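Local coordinates for pectinesterase inhibitor (Actinidia chinensis, PDB 1XG2), which inhibits pectin methylesterase of plant cell walls and may take part in regulating fruit ripening, at residues H4-I9 with L18-L23; D117-E120 with I125-Q128; I83-Q88 with A105-D110. One frame throughout, in Å; residues are numbered along the deposited sequence. Where two conformers were deposited one is given.

Interaction 1. Residues H4-I9 with L18-L23; sequences HLISEI and LCLQAL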
ATOM      1  N   HIS B   4      27.917  14.500  16.689  1.00 19.53           N
ATOM      2  CA  HIS B   4      26.881  14.304  17.709  1.00 18.92           C
ATOM      3  C   HIS B   4      25.568  13.821  17.097  1.00 17.90           C
ATOM      4  O   HIS B   4      24.767  13.159  17.773  1.00 17.24           O
ATOM      5  CB  HIS B   4      26.645  15.581  18.552  1.00 18.98           C
ATOM      6  CG  HIS B   4      25.866  16.650  17.849  1.00 20.27           C
ATOM      7  ND1 HIS B   4      26.325  17.283  16.713  1.00 22.15           N
ATOM      8  CD2 HIS B   4      24.674  17.225  18.145  1.00 20.17           C
ATOM      9  CE1 HIS B   4      25.439  18.182  16.329  1.00 21.71           C
ATOM     10  NE2 HIS B   4      24.432  18.172  17.186  1.00 21.82           N
ATOM     11  N   LEU B   5      25.349  14.141  15.825  1.00 17.39           N
ATOM     12  CA  LEU B   5      24.129  13.715  15.138  1.00 17.41           C
ATOM     13  C   LEU B   5      24.035  12.187  15.055  1.00 17.09           C
ATOM     14  O   LEU B   5      22.940  11.640  15.097  1.00 16.42           O
ATOM     15  CB  LEU B   5      24.028  14.335  13.742  1.00 17.55           C
ATOM     16  CG  LEU B   5      23.877  15.859  13.705  1.00 18.29           C
ATOM     17  CD1 LEU B   5      23.902  16.380  12.272  1.00 18.47           C
ATOM     18  CD2 LEU B   5      22.592  16.291  14.431  1.00 19.21           C
ATOM     19  N   ILE B   6      25.178  11.509  14.950  1.00 16.98           N
ATOM     20  CA  ILE B   6      25.208  10.040  14.911  1.00 17.18           C
ATOM     21  C   ILE B   6      24.589   9.450  16.154  1.00 17.39           C
ATOM     22  O   ILE B   6      23.929   8.426  16.069  1.00 17.23           O
ATOM     23  CB  ILE B   6      26.645   9.506  14.693  1.00 17.37           C
ATOM     24  CG1 ILE B   6      27.065   9.759  13.245  1.00 19.63           C
ATOM     25  CG2 ILE B   6      26.757   8.008  15.012  1.00 17.74           C
ATOM     26  CD1 ILE B   6      28.572   9.687  13.019  1.00 21.19           C
ATOM     27  N   SER B   7      24.775  10.091  17.307  1.00 17.55           N
ATOM     28  CA  SER B   7      24.174   9.613  18.552  1.00 18.10           C
ATOM     29  C   SER B   7      22.652   9.746  18.591  1.00 18.02           C
ATOM     30  O   SER B   7      21.995   9.070  19.381  1.00 18.18           O
ATOM     31  CB  SER B   7      24.791  10.316  19.769  1.00 18.52           C
ATOM     32  OG  SER B   7      24.306  11.646  19.838  1.00 21.61           O
ATOM     33  N   GLU B   8      22.095  10.605  17.742  1.00 17.66           N
ATOM     34  CA  GLU B   8      20.642  10.701  17.598  1.00 17.40           C
ATOM     35  C   GLU B   8      20.055   9.783  16.544  1.00 16.89           C
ATOM     36  O   GLU B   8      18.852   9.509  16.565  1.00 16.61           O
ATOM     37  CB  GLU B   8      20.246  12.129  17.243  1.00 17.30           C
ATOM     38  CG  GLU B   8      20.630  13.149  18.293  1.00 19.29           C
ATOM     39  CD  GLU B   8      20.075  14.518  17.953  1.00 19.28           C
ATOM     40  OE1 GLU B   8      20.834  15.491  17.998  1.00 18.91           O
ATOM     41  OE2 GLU B   8      18.878  14.590  17.620  1.00 22.66           O
ATOM     42  N   ILE B   9      20.884   9.346  15.601  1.00 16.19           N
ATOM     43  CA  ILE B   9      20.409   8.557  14.468  1.00 15.15           C
ATOM     44  C   ILE B   9      20.507   7.073  14.754  1.00 15.20           C
ATOM     45  O   ILE B   9      19.502   6.374  14.787  1.00 14.57           O
ATOM     46  CB  ILE B   9      21.202   8.913  13.192  1.00 14.69           C
ATOM     47  CG1 ILE B   9      20.957  10.370  12.797  1.00 13.33           C
ATOM     48  CG2 ILE B   9      20.772   8.026  12.034  1.00 14.68           C
ATOM     49  CD1 ILE B   9      21.979  10.899  11.785  1.00 13.87           C
ATOM     50  N   LEU B  18      25.084  -1.496  12.167  1.00 14.33           N
ATOM     51  CA  LEU B  18      25.216  -1.271  10.737  1.00 14.76           C
ATOM     52  C   LEU B  18      25.166   0.216  10.425  1.00 14.38           C
ATOM     53  O   LEU B  18      25.948   0.709   9.624  1.00 14.87           O
ATOM     54  CB  LEU B  18      24.134  -2.008   9.955  1.00 14.87           C
ATOM     55  CG  LEU B  18      24.241  -1.806   8.439  1.00 16.26           C
ATOM     56  CD1 LEU B  18      25.600  -2.264   7.876  1.00 17.90           C
ATOM     57  CD2 LEU B  18      23.087  -2.530   7.730  1.00 17.29           C
ATOM     58  N   CYS B  19      24.250   0.921  11.070  1.00 14.34           N
ATOM     59  CA  CYS B  19      24.163   2.364  10.938  1.00 14.33           C
ATOM     60  C   CYS B  19      25.506   3.038  11.219  1.00 14.76           C
ATOM     61  O   CYS B  19      25.972   3.846  10.418  1.00 13.98           O
ATOM     62  CB  CYS B  19      23.077   2.907  11.874  1.00 14.88           C
ATOM     63  SG  CYS B  19      22.930   4.710  11.901  1.00 15.27           S
ATOM     64  N   LEU B  20      26.133   2.687  12.344  1.00 15.06           N
ATOM     65  CA  LEU B  20      27.437   3.245  12.704  1.00 15.77           C
ATOM     66  C   LEU B  20      28.492   2.948  11.647  1.00 15.84           C
ATOM     67  O   LEU B  20      29.209   3.828  11.224  1.00 16.02           O
ATOM     68  CB  LEU B  20      27.893   2.718  14.073  1.00 15.50           C
ATOM     69  CG  LEU B  20      29.240   3.272  14.561  1.00 16.52           C
ATOM     70  CD1 LEU B  20      29.169   4.788  14.718  1.00 16.38           C
ATOM     71  CD2 LEU B  20      29.668   2.594  15.866  1.00 16.61           C
ATOM     72  N   GLN B  21      28.568   1.703  11.217  1.00 16.66           N
ATOM     73  CA  GLN B  21      29.518   1.288  10.203  1.00 17.89           C
ATOM     74  C   GLN B  21      29.329   2.104   8.918  1.00 17.41           C
ATOM     75  O   GLN B  21      30.299   2.577   8.327  1.00 16.78           O
ATOM     76  CB  GLN B  21      29.329  -0.204   9.956  1.00 18.45           C
ATOM     77  CG  GLN B  21      30.256  -0.864   8.979  1.00 23.58           C
ATOM     78  CD  GLN B  21      29.905  -2.350   8.852  1.00 29.79           C
ATOM     79  OE1 GLN B  21      29.738  -2.872   7.739  1.00 32.88           O
ATOM     80  NE2 GLN B  21      29.726  -3.010  10.000  1.00 32.65           N
ATOM     81  N   ALA B  22      28.076   2.321   8.533  1.00 16.93           N
ATOM     82  CA  ALA B  22      27.756   3.047   7.309  1.00 17.07           C
ATOM     83  C   ALA B  22      28.136   4.522   7.416  1.00 17.27           C
ATOM     84  O   ALA B  22      28.768   5.062   6.516  1.00 17.74           O
ATOM     85  CB  ALA B  22      26.267   2.903   6.969  1.00 16.97           C
ATOM     86  N   LEU B  23      27.751   5.173   8.511  1.00 17.12           N
ATOM     87  CA  LEU B  23      28.041   6.586   8.706  1.00 18.01           C
ATOM     88  C   LEU B  23      29.545   6.842   8.923  1.00 18.74           C
ATOM     89  O   LEU B  23      30.084   7.834   8.446  1.00 18.52           O
ATOM     90  CB  LEU B  23      27.193   7.151   9.870  1.00 17.67           C
ATOM     91  CG  LEU B  23      25.671   7.169   9.600  1.00 17.71           C
ATOM     92  CD1 LEU B  23      24.836   7.821  10.736  1.00 16.39           C
ATOM     93  CD2 LEU B  23      25.354   7.844   8.284  1.00 17.49           C
TER

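Interaction 2. Residues D117-E120 with I125-Q128; sequences DSFE and IPTQ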
ATOM      1  N   ASP B 117       8.196 -11.318   2.099  1.00 18.85           N
ATOM      2  CA  ASP B 117       6.836 -11.845   2.208  1.00 20.00           C
ATOM      3  C   ASP B 117       6.485 -12.833   1.084  1.00 20.08           C
ATOM      4  O   ASP B 117       5.634 -13.690   1.281  1.00 20.40           O
ATOM      5  CB  ASP B 117       5.801 -10.739   2.139  1.00 20.29           C
ATOM      6  CG  ASP B 117       5.842  -9.786   3.325  1.00 21.88           C
ATOM      7  OD1 ASP B 117       6.345 -10.122   4.411  1.00 24.33           O
ATOM      8  OD2 ASP B 117       5.361  -8.653   3.221  1.00 26.86           O
ATOM      9  N   SER B 118       7.117 -12.697  -0.080  1.00 20.13           N
ATOM     10  CA  SER B 118       6.827 -13.564  -1.227  1.00 20.43           C
ATOM     11  C   SER B 118       7.417 -14.967  -1.080  1.00 21.08           C
ATOM     12  O   SER B 118       7.063 -15.877  -1.838  1.00 20.40           O
ATOM     13  CB  SER B 118       7.365 -12.937  -2.516  1.00 20.62           C
ATOM     14  OG  SER B 118       6.755 -11.679  -2.768  1.00 20.26           O
ATOM     15  N   PHE B 119       8.322 -15.137  -0.121  1.00 22.02           N
ATOM     16  CA  PHE B 119       8.952 -16.436   0.124  1.00 23.14           C
ATOM     17  C   PHE B 119       8.361 -17.120   1.352  1.00 24.84           C
ATOM     18  O   PHE B 119       9.078 -17.577   2.236  1.00 25.55           O
ATOM     19  CB  PHE B 119      10.460 -16.267   0.271  1.00 23.00           C
ATOM     20  CG  PHE B 119      11.187 -16.231  -1.037  1.00 21.33           C
ATOM     21  CD1 PHE B 119      11.538 -17.409  -1.668  1.00 17.92           C
ATOM     22  CD2 PHE B 119      11.514 -15.021  -1.639  1.00 20.54           C
ATOM     23  CE1 PHE B 119      12.221 -17.399  -2.881  1.00 18.41           C
ATOM     24  CE2 PHE B 119      12.188 -15.002  -2.849  1.00 20.39           C
ATOM     25  CZ  PHE B 119      12.544 -16.199  -3.475  1.00 19.01           C
ATOM     26  N   GLU B 120       7.042 -17.218   1.390  1.00 26.60           N
ATOM     27  CA  GLU B 120       6.382 -17.859   2.514  1.00 28.09           C
ATOM     28  C   GLU B 120       6.070 -19.292   2.134  1.00 27.65           C
ATOM     29  O   GLU B 120       5.349 -19.562   1.169  1.00 27.91           O
ATOM     30  CB  GLU B 120       5.152 -17.070   2.962  1.00 29.00           C
ATOM     31  CG  GLU B 120       5.556 -15.917   3.883  1.00 33.07           C
ATOM     32  CD  GLU B 120       4.392 -15.276   4.608  1.00 38.23           C
ATOM     33  OE1 GLU B 120       3.690 -15.983   5.381  1.00 41.81           O
ATOM     34  OE2 GLU B 120       4.193 -14.052   4.416  1.00 41.31           O
ATOM     35  N   ILE B 125      13.619 -19.074   0.565  1.00 20.05           N
ATOM     36  CA  ILE B 125      14.478 -18.017   0.074  1.00 19.55           C
ATOM     37  C   ILE B 125      15.932 -18.412   0.257  1.00 19.15           C
ATOM     38  O   ILE B 125      16.281 -19.002   1.277  1.00 18.59           O
ATOM     39  CB  ILE B 125      14.166 -16.707   0.814  1.00 19.39           C
ATOM     40  CG1 ILE B 125      14.766 -15.519   0.067  1.00 19.06           C
ATOM     41  CG2 ILE B 125      14.627 -16.762   2.276  1.00 20.11           C
ATOM     42  CD1 ILE B 125      14.269 -14.206   0.583  1.00 18.45           C
ATOM     43  N   PRO B 126      16.778 -18.100  -0.717  1.00 18.97           N
ATOM     44  CA  PRO B 126      18.223 -18.238  -0.530  1.00 19.14           C
ATOM     45  C   PRO B 126      18.709 -17.298   0.567  1.00 19.36           C
ATOM     46  O   PRO B 126      18.270 -16.147   0.633  1.00 18.39           O
ATOM     47  CB  PRO B 126      18.800 -17.841  -1.884  1.00 19.13           C
ATOM     48  CG  PRO B 126      17.680 -17.925  -2.826  1.00 19.93           C
ATOM     49  CD  PRO B 126      16.447 -17.616  -2.063  1.00 19.32           C
ATOM     50  N   THR B 127      19.572 -17.808   1.438  1.00 19.27           N
ATOM     51  CA  THR B 127      20.169 -17.017   2.506  1.00 19.32           C
ATOM     52  C   THR B 127      20.745 -15.700   2.010  1.00 18.46           C
ATOM     53  O   THR B 127      20.555 -14.676   2.656  1.00 18.48           O
ATOM     54  CB  THR B 127      21.263 -17.826   3.213  1.00 19.51           C
ATOM     55  OG1 THR B 127      20.661 -18.969   3.831  1.00 21.53           O
ATOM     56  CG2 THR B 127      21.836 -17.039   4.385  1.00 20.93           C
ATOM     57  N   GLN B 128      21.434 -15.731   0.870  1.00 17.75           N
ATOM     58  CA  GLN B 128      22.026 -14.534   0.260  1.00 17.78           C
ATOM     59  C   GLN B 128      20.991 -13.417   0.066  1.00 16.80           C
ATOM     60  O   GLN B 128      21.267 -12.237   0.299  1.00 16.69           O
ATOM     61  CB  GLN B 128      22.629 -14.879  -1.107  1.00 18.28           C
ATOM     62  CG  GLN B 128      23.427 -13.741  -1.723  1.00 20.08           C
ATOM     63  CD  GLN B 128      24.033 -14.034  -3.094  1.00 22.04           C
ATOM     64  OE1 GLN B 128      24.990 -13.362  -3.475  1.00 25.47           O
ATOM     65  NE2 GLN B 128      23.474 -14.986  -3.840  1.00 22.27           N
TER
HETATM   66  O   HOH W   1      11.707 -18.871   2.889  1.00 27.68           O

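Interaction 3. Residues I83-Q88 with A105-D110; sequences IDSLGQ and ASAAFD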
ATOM      1  N   ILE B  83      14.670   1.185  -6.094  1.00 12.46           N
ATOM      2  CA  ILE B  83      15.754   1.985  -6.672  1.00 12.96           C
ATOM      3  C   ILE B  83      15.206   3.321  -7.170  1.00 13.55           C
ATOM      4  O   ILE B  83      15.780   4.380  -6.901  1.00 13.05           O
ATOM      5  CB  ILE B  83      16.470   1.212  -7.813  1.00 13.21           C
ATOM      6  CG1 ILE B  83      17.298   0.069  -7.207  1.00 13.50           C
ATOM      7  CG2 ILE B  83      17.328   2.165  -8.672  1.00 14.59           C
ATOM      8  CD1 ILE B  83      17.637  -1.059  -8.178  1.00 13.59           C
ATOM      9  N   ASP B  84      14.071   3.259  -7.857  1.00 14.05           N
ATOM     10  CA  ASP B  84      13.409   4.453  -8.364  1.00 15.03           C
ATOM     11  C   ASP B  84      13.007   5.398  -7.227  1.00 13.82           C
ATOM     12  O   ASP B  84      13.192   6.616  -7.318  1.00 13.68           O
ATOM     13  CB  ASP B  84      12.159   4.064  -9.180  1.00 15.89           C
ATOM     14  CG  ASP B  84      12.472   3.711 -10.617  0.50 17.00           C
ATOM     15  OD1 ASP B  84      13.623   3.952 -11.073  0.50 17.21           O
ATOM     16  OD2 ASP B  84      11.607   3.172 -11.351  0.50 17.95           O
ATOM     17  N   SER B  85      12.465   4.835  -6.157  1.00 13.17           N
ATOM     18  CA  SER B  85      11.982   5.620  -5.038  1.00 12.87           C
ATOM     19  C   SER B  85      13.122   6.280  -4.283  1.00 12.98           C
ATOM     20  O   SER B  85      12.993   7.419  -3.844  1.00 12.14           O
ATOM     21  CB  SER B  85      11.113   4.780  -4.087  1.00 12.96           C
ATOM     22  OG  SER B  85       9.845   4.520  -4.677  1.00 13.83           O
ATOM     23  N   LEU B  86      14.245   5.580  -4.140  1.00 13.31           N
ATOM     24  CA  LEU B  86      15.398   6.167  -3.476  1.00 13.99           C
ATOM     25  C   LEU B  86      16.011   7.289  -4.328  1.00 14.82           C
ATOM     26  O   LEU B  86      16.489   8.296  -3.796  1.00 14.72           O
ATOM     27  CB  LEU B  86      16.431   5.096  -3.150  1.00 14.20           C
ATOM     28  CG  LEU B  86      16.039   4.149  -2.006  1.00 14.34           C
ATOM     29  CD1 LEU B  86      16.974   2.976  -1.922  1.00 15.00           C
ATOM     30  CD2 LEU B  86      15.960   4.855  -0.651  1.00 15.04           C
ATOM     31  N   GLY B  87      15.982   7.126  -5.647  1.00 15.65           N
ATOM     32  CA  GLY B  87      16.416   8.176  -6.557  1.00 16.38           C
ATOM     33  C   GLY B  87      15.647   9.460  -6.335  1.00 16.99           C
ATOM     34  O   GLY B  87      16.241  10.538  -6.289  1.00 17.80           O
ATOM     35  N   GLN B  88      14.328   9.343  -6.172  1.00 17.07           N
ATOM     36  CA  GLN B  88      13.467  10.492  -5.948  1.00 17.71           C
ATOM     37  C   GLN B  88      13.627  11.052  -4.548  1.00 17.09           C
ATOM     38  O   GLN B  88      13.482  12.245  -4.340  1.00 16.45           O
ATOM     39  CB  GLN B  88      12.003  10.115  -6.175  1.00 18.32           C
ATOM     40  CG  GLN B  88      11.677   9.905  -7.645  1.00 21.95           C
ATOM     41  CD  GLN B  88      10.332  10.473  -8.015  1.00 27.80           C
ATOM     42  OE1 GLN B  88       9.445   9.726  -8.432  1.00 29.22           O
ATOM     43  NE2 GLN B  88      10.167  11.805  -7.863  1.00 29.55           N
ATOM     44  N   ALA B 105      11.271   6.649   1.159  1.00 11.17           N
ATOM     45  CA  ALA B 105      12.144   5.718   1.882  1.00 11.23           C
ATOM     46  C   ALA B 105      11.358   4.557   2.483  1.00 10.82           C
ATOM     47  O   ALA B 105      11.857   3.429   2.516  1.00 10.11           O
ATOM     48  CB  ALA B 105      12.978   6.434   2.957  1.00 12.10           C
ATOM     49  N   SER B 106      10.125   4.814   2.927  1.00 10.45           N
ATOM     50  CA  SER B 106       9.255   3.761   3.433  1.00 10.27           C
ATOM     51  C   SER B 106       8.901   2.771   2.329  1.00  9.88           C
ATOM     52  O   SER B 106       8.875   1.557   2.561  1.00  8.63           O
ATOM     53  CB  SER B 106       7.964   4.336   4.034  1.00 10.61           C
ATOM     54  OG  SER B 106       8.211   5.030   5.235  1.00 11.59           O
ATOM     55  N   ALA B 107       8.655   3.286   1.120  1.00  9.48           N
ATOM     56  CA  ALA B 107       8.324   2.434  -0.019  1.00 10.00           C
ATOM     57  C   ALA B 107       9.513   1.566  -0.419  1.00 10.07           C
ATOM     58  O   ALA B 107       9.351   0.379  -0.732  1.00 10.53           O
ATOM     59  CB  ALA B 107       7.854   3.275  -1.226  1.00 10.22           C
ATOM     60  N   ALA B 108      10.705   2.148  -0.394  1.00 10.56           N
ATOM     61  CA  ALA B 108      11.933   1.423  -0.718  1.00 10.86           C
ATOM     62  C   ALA B 108      12.163   0.286   0.271  1.00 10.72           C
ATOM     63  O   ALA B 108      12.388  -0.845  -0.129  1.00 11.39           O
ATOM     64  CB  ALA B 108      13.123   2.364  -0.702  1.00 11.63           C
ATOM     65  N   PHE B 109      12.097   0.608   1.556  1.00 11.04           N
ATOM     66  CA  PHE B 109      12.140  -0.382   2.636  1.00 10.94           C
ATOM     67  C   PHE B 109      11.228  -1.556   2.342  1.00 10.69           C
ATOM     68  O   PHE B 109      11.607  -2.705   2.500  1.00 10.43           O
ATOM     69  CB  PHE B 109      11.728   0.310   3.950  1.00 10.92           C
ATOM     70  CG  PHE B 109      11.734  -0.581   5.156  1.00 10.33           C
ATOM     71  CD1 PHE B 109      12.694  -0.422   6.135  1.00 12.94           C
ATOM     72  CD2 PHE B 109      10.765  -1.558   5.330  1.00 11.74           C
ATOM     73  CE1 PHE B 109      12.706  -1.244   7.258  1.00 13.79           C
ATOM     74  CE2 PHE B 109      10.764  -2.374   6.450  1.00 12.90           C
ATOM     75  CZ  PHE B 109      11.736  -2.215   7.413  1.00 13.09           C
ATOM     76  N   ASP B 110      10.006  -1.256   1.926  1.00 11.12           N
ATOM     77  CA  ASP B 110       8.985  -2.269   1.681  1.00 11.22           C
ATOM     78  C   ASP B 110       9.201  -3.097   0.413  1.00 10.94           C
ATOM     79  O   ASP B 110       8.558  -4.126   0.235  1.00 11.62           O
ATOM     80  CB  ASP B 110       7.612  -1.605   1.592  1.00 11.12           C
ATOM     81  CG  ASP B 110       7.063  -1.203   2.947  1.00 12.23           C
ATOM     82  OD1 ASP B 110       7.603  -1.631   4.002  1.00 14.12           O
ATOM     83  OD2 ASP B 110       6.054  -0.484   3.047  1.00 13.58           O
TER

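Interaction 1. Residues H4-I9 with L18-L23
Ile6 and Ile9, on one face of the short helix 4-9, meet Cys19, Leu20 and Leu23 of helix 16-24 in a contact made wholly of apolar groups. Ile6 divides its two branches between two partners. Its CG1 lies 3.9 Å from CD1 of Leu23, the two side chains sliding past each other in opposite directions. With chi1 at -73°, CG2 is set opposite the backbone N and reaches the other leucine: CG2 of Ile6 is 4.0 Å from CD1 of Leu20, whose side chain crosses that of Ile6 at about a right angle. Leu20 starts off to one flank of the interface and only its end comes close, whereas the CA-CB bond of Leu23 itself points at helix 4-9. The same methyl of Leu23 also approaches Ile9, with CD1 of Leu23 4.3 Å from CG2 of Ile9, so it touches both isoleucines.

Sulfur adds to this packing and also carries the covalent link. SG of Cys19 sits 4.0 Å from CG2 of Ile9 and is joined to Cys10 in a disulfide, which ties the residue directly after Ile9 to the second helix.

Away from the contact, OG of Ser7 donates to O of His4 over 2.6 Å, in the carbonyl plane, within helix 4-9.

Beyond the pair, Ile9 continues onto Leu37 of helix 34-60 and Ile146 of helix 127-149, and Cys19 onto Ile142. The segment axes approach to 10.5 Å at 151° between their directions, close to antiparallel. Two short, roughly antiparallel helices fastened by a disulfide form a helical hairpin, the N-terminal extension packed on the four-helix bundle of pectin methylesterase inhibitors.

Interaction 2. Residues D117-E120 with I125-Q128
Phe119 and Ile125 pack against each other across the turn that joins the third and fourth helices of the four-helix bundle, 98-118 and 127-149. The main interaction is CH-pi: CG1 of Ile125 stands over one face of the Phe119 ring, 3.8 Å from its centroid and 14° off the normal. With chi1 at -164°, CG1 is swung opposite the backbone N of Ile125, and the side chain lies across the ring, its CD1 3.6 Å from CD2 of Phe119. The root of the residue covers the same face, CB of Ile125 being 3.5 Å from CG of Phe119. Pro126, at the N-cap position of the last helix, adds a looser apolar touch, its CD 4.3 Å from CE1 of Phe119.

Phe119 also meets Cys75 and Arg71 of helix 66-95 and Leu129, which makes the turn part of the packing at this end of the bundle. Just before it, Asp117 forms a salt bridge with Lys224 of the pectinesterase chain.

The polar link is indirect: one water donates to O of Phe119 and accepts from N of Ile125, at 3.0 Å from each of these atoms.

Interaction 3. Residues I83-Q88 with A105-D110
Both segments are helical and run in opposing directions, 83-88 on helix 66-95 and 105-110 on helix 98-118, as expected of consecutive helices in an up-and-down bundle. The backbones come close: the CA atoms of Ser85 and Ala108 are 6.0 Å apart, and those of Leu86 and Ala105 6.3 Å. Small side chains on the facing surfaces permit this, since Ala107 and Ala108 each present no more than a methyl group and Ser85 only a hydroxymethyl.

The larger side chain in the interface is Leu86. Its CA-CB bond leads off to one flank, but with CG opposite the carbonyl carbon (chi1 -72°) the branched end comes nearer and lies against Ala108. CG of Leu86 is 3.7 Å from CB of Ala108, and both methyls join in, with CD2 of Leu86 at 3.8 Å and CD1 at 4.1 Å from that same CB. The alanine methyl therefore meets the whole fork of the leucine. Beside this pair, OG of Ser85 and CB of Ala107 are in van der Waals contact at 4.2 Å. That hydroxyl makes weak hydrogen bonds elsewhere, to O of Asp81 one turn earlier and to Gln139 of the pectinesterase chain, so it lies where the helix pair meets the enzyme.

Asp110 is bound more firmly, its carboxylate oxygens receiving Gln191 and Asn158 of the pectinesterase chain, and the helix pair thus supplies part of the surface that meets the enzyme.

The other two bundle helices adjoin the pair: Leu86 and Ile83 pack on helix 34-60, through Ala45 and Ala49 respectively, and Ala105 packs on Val143 and Leu144 of helix 127-149.

In the fold
Along the chain, interaction 1 comes first, in the N-terminal hairpin, followed by interaction 3 between helices 66-95 and 98-118, and then by interaction 2 at the turn from helix 98-118 to helix 127-149. The centres of interactions 1 and 2 are 29 Å apart, on opposite sides of the centre of the chain, while the centre of interaction 3 lies 20 Å from each. None touches another, but interactions 2 and 3 share helix 98-118 and come within about 6 Å at their nearest atoms. These two also border the pectinesterase chain, which interaction 1 does not reach, so the enzyme is met by the bundle rather than by the hairpin segments.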